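Local coordinates for OBody AM3L15 (Pyrobaculum aerophilum, PDB 4GN5), which serves as an engineered binding protein on an OB-fold scaffold, a fold of nucleic-acid-binding domains, and here contacts another protein chain, at residues Y33-I38 with L54-T59. Numbering follows the deposited sequence.
Sequences YGRVKI and LERGKT
L54 and K37 form an antiparallel hydrogen-bonded pair, evidenced by two nearly straight bonds: L54 N gives its hydrogen to K37 O at 2.9 Å, and K37 N gives its own to L54 O at 3.0 Å. The L54 side chain also lies against the strand opposite, its CB 3.6 Å from K37 O. One residue on, the V36–E55 pair is non-hydrogen-bonded; their side chains run side by side on the sheet face away from L54 and K37.

Past the strand ends the backbone contact goes on through a single hydrogen bond, R56 N to R35 O at 2.8 Å (N-H...O angle 166°), in the carbonyl plane. R35 O also takes a CA-H...O contact from E55 CA at 3.3 Å. The two arginines meet through their aliphatic bases, R35 CG lying 4.0 Å from R56 CB, and the chains cross at about a right angle. R56 bends at its second torsion (chi2 -66°), and a water joins its NE (3.0 Å) to G34 O (2.8 Å). Beyond this, the charged ends part: R56 pairs with D61 and has a cation-pi contact with F64, whereas R35 forms a salt bridge to an acidic side chain of another protein's chain.

This is the open end of the hairpin of strands 36-42 and 50-55, with helix 61-67 touching K37 and L54 through F64, and strand 95-98 meeting L54 through P98 and E55 through F97.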
loop_
_atom_site.group_PDB
_atom_site.type_symbol
_atom_site.label_atom_id
_atom_site.label_comp_id
_atom_site.label_asym_id
_atom_site.label_seq_id
_atom_site.Cartn_x
_atom_site.Cartn_y
_atom_site.Cartn_z
ATOM N N TYR A 33 -3.317 -3.800 0.050
ATOM C CA TYR A 33 -4.044 -2.551 -0.053
ATOM C C TYR A 33 -4.778 -2.520 -1.345
ATOM O O TYR A 33 -5.273 -1.466 -1.744
ATOM C CB TYR A 33 -3.048 -1.339 0.036
ATOM C CG TYR A 33 -2.148 -1.490 1.220
ATOM C CD1 TYR A 33 -0.773 -1.793 1.059
ATOM C CD2 TYR A 33 -2.671 -1.368 2.541
ATOM C CE1 TYR A 33 0.089 -1.972 2.200
ATOM C CE2 TYR A 33 -1.833 -1.515 3.676
ATOM C CZ TYR A 33 -0.447 -1.832 3.491
ATOM O OH TYR A 33 0.343 -2.010 4.612
ATOM N N GLY A 34 -4.899 -3.657 -2.011
ATOM C CA GLY A 34 -5.655 -3.653 -3.256
ATOM C C GLY A 34 -4.692 -3.691 -4.437
ATOM O O GLY A 34 -4.146 -4.751 -4.741
ATOM N N ARG A 35 -4.480 -2.541 -5.063
ATOM C CA ARG A 35 -3.598 -2.398 -6.214
ATOM C C ARG A 35 -2.110 -2.486 -5.885
ATOM O O ARG A 35 -1.280 -2.884 -6.729
ATOM C CB ARG A 35 -3.920 -1.098 -6.959
ATOM C CG ARG A 35 -5.117 -1.220 -7.950
ATOM C CD ARG A 35 -5.704 0.155 -8.296
ATOM N NE ARG A 35 -6.334 0.777 -7.092
ATOM C CZ ARG A 35 -6.586 2.081 -6.961
ATOM N NH1 ARG A 35 -6.243 2.926 -7.922
ATOM N NH2 ARG A 35 -7.179 2.561 -5.849
ATOM N N VAL A 36 -1.777 -2.146 -4.649
ATOM C CA VAL A 36 -0.458 -2.406 -4.058
ATOM C C VAL A 36 -0.564 -3.425 -2.952
ATOM O O VAL A 36 -1.437 -3.334 -2.088
ATOM C CB VAL A 36 0.083 -1.072 -3.413
ATOM C CG1 VAL A 36 1.530 -1.246 -2.740
ATOM C CG2 VAL A 36 0.078 0.017 -4.467
ATOM N N LYS A 37 0.320 -4.392 -2.965
ATOM C CA LYS A 37 0.487 -5.326 -1.882
ATOM C C LYS A 37 1.988 -5.411 -1.599
ATOM O O LYS A 37 2.747 -5.437 -2.507
ATOM C CB LYS A 37 -0.089 -6.662 -2.318
ATOM C CG LYS A 37 -1.464 -6.561 -2.947
ATOM C CD LYS A 37 -2.164 -7.877 -2.987
ATOM C CE LYS A 37 -3.620 -7.736 -3.426
ATOM N NZ LYS A 37 -4.584 -8.760 -2.968
ATOM N N ILE A 38 2.394 -5.426 -0.345
ATOM C CA ILE A 38 3.810 -5.385 0.019
ATOM C C ILE A 38 4.089 -6.527 0.983
ATOM O O ILE A 38 3.362 -6.722 1.945
ATOM C CB ILE A 38 4.182 -4.029 0.664
ATOM C CG1 ILE A 38 3.812 -2.862 -0.278
ATOM C CG2 ILE A 38 5.667 -3.987 1.018
ATOM C CD1 ILE A 38 3.667 -1.435 0.461
ATOM N N LEU A 54 4.336 -5.519 -4.966
ATOM C CA LEU A 54 3.520 -5.992 -6.080
ATOM C C LEU A 54 2.532 -4.854 -6.448
ATOM O O LEU A 54 1.694 -4.520 -5.630
ATOM C CB LEU A 54 2.731 -7.227 -5.611
ATOM C CG LEU A 54 3.626 -8.431 -5.372
ATOM C CD1 LEU A 54 4.376 -8.459 -4.022
ATOM C CD2 LEU A 54 2.807 -9.632 -5.564
ATOM N N GLU A 55 2.569 -4.376 -7.673
ATOM C CA GLU A 55 1.747 -3.226 -8.044
ATOM C C GLU A 55 1.023 -3.567 -9.298
ATOM O O GLU A 55 1.660 -3.949 -10.287
ATOM C CB GLU A 55 2.634 -2.011 -8.310
ATOM C CG GLU A 55 3.115 -1.398 -7.073
ATOM C CD GLU A 55 3.700 -0.038 -7.328
ATOM O OE1 GLU A 55 4.901 0.075 -7.506
ATOM O OE2 GLU A 55 2.961 0.945 -7.356
ATOM N N ARG A 56 -0.305 -3.470 -9.245
ATOM C CA ARG A 56 -1.159 -3.835 -10.369
ATOM C C ARG A 56 -0.732 -2.892 -11.492
ATOM O O ARG A 56 -0.451 -1.727 -11.240
ATOM C CB ARG A 56 -2.622 -3.603 -10.030
ATOM C CG ARG A 56 -3.238 -4.702 -9.271
ATOM C CD ARG A 56 -3.311 -5.995 -10.114
ATOM N NE ARG A 56 -3.867 -7.025 -9.256
ATOM C CZ ARG A 56 -4.019 -8.301 -9.598
ATOM N NH1 ARG A 56 -3.659 -8.737 -10.810
ATOM N NH2 ARG A 56 -4.528 -9.135 -8.704
ATOM N N GLY A 57 -0.631 -3.407 -12.704
ATOM C CA GLY A 57 -0.115 -2.626 -13.795
ATOM C C GLY A 57 1.362 -2.878 -14.049
ATOM O O GLY A 57 1.815 -2.635 -15.166
ATOM N N LYS A 58 2.084 -3.373 -13.043
ATOM C CA LYS A 58 3.519 -3.647 -13.091
ATOM C C LYS A 58 3.898 -5.105 -12.864
ATOM O O LYS A 58 4.756 -5.613 -13.520
ATOM C CB LYS A 58 4.261 -2.858 -12.029
ATOM C CG LYS A 58 4.525 -1.480 -12.353
ATOM C CD LYS A 58 5.399 -0.854 -11.332
ATOM C CE LYS A 58 5.137 0.641 -11.236
ATOM N NZ LYS A 58 5.976 1.291 -10.200
ATOM N N THR A 59 3.277 -5.739 -11.890
ATOM C CA THR A 59 3.642 -7.090 -11.422
ATOM C C THR A 59 2.771 -8.158 -12.081
ATOM O O THR A 59 1.570 -7.993 -12.136
ATOM C CB THR A 59 3.464 -7.149 -9.866
ATOM O OG1 THR A 59 4.338 -6.208 -9.257
ATOM C CG2 THR A 59 3.727 -8.532 -9.308
HETATM O O HOH W 1 -5.365 -6.131 -6.813
#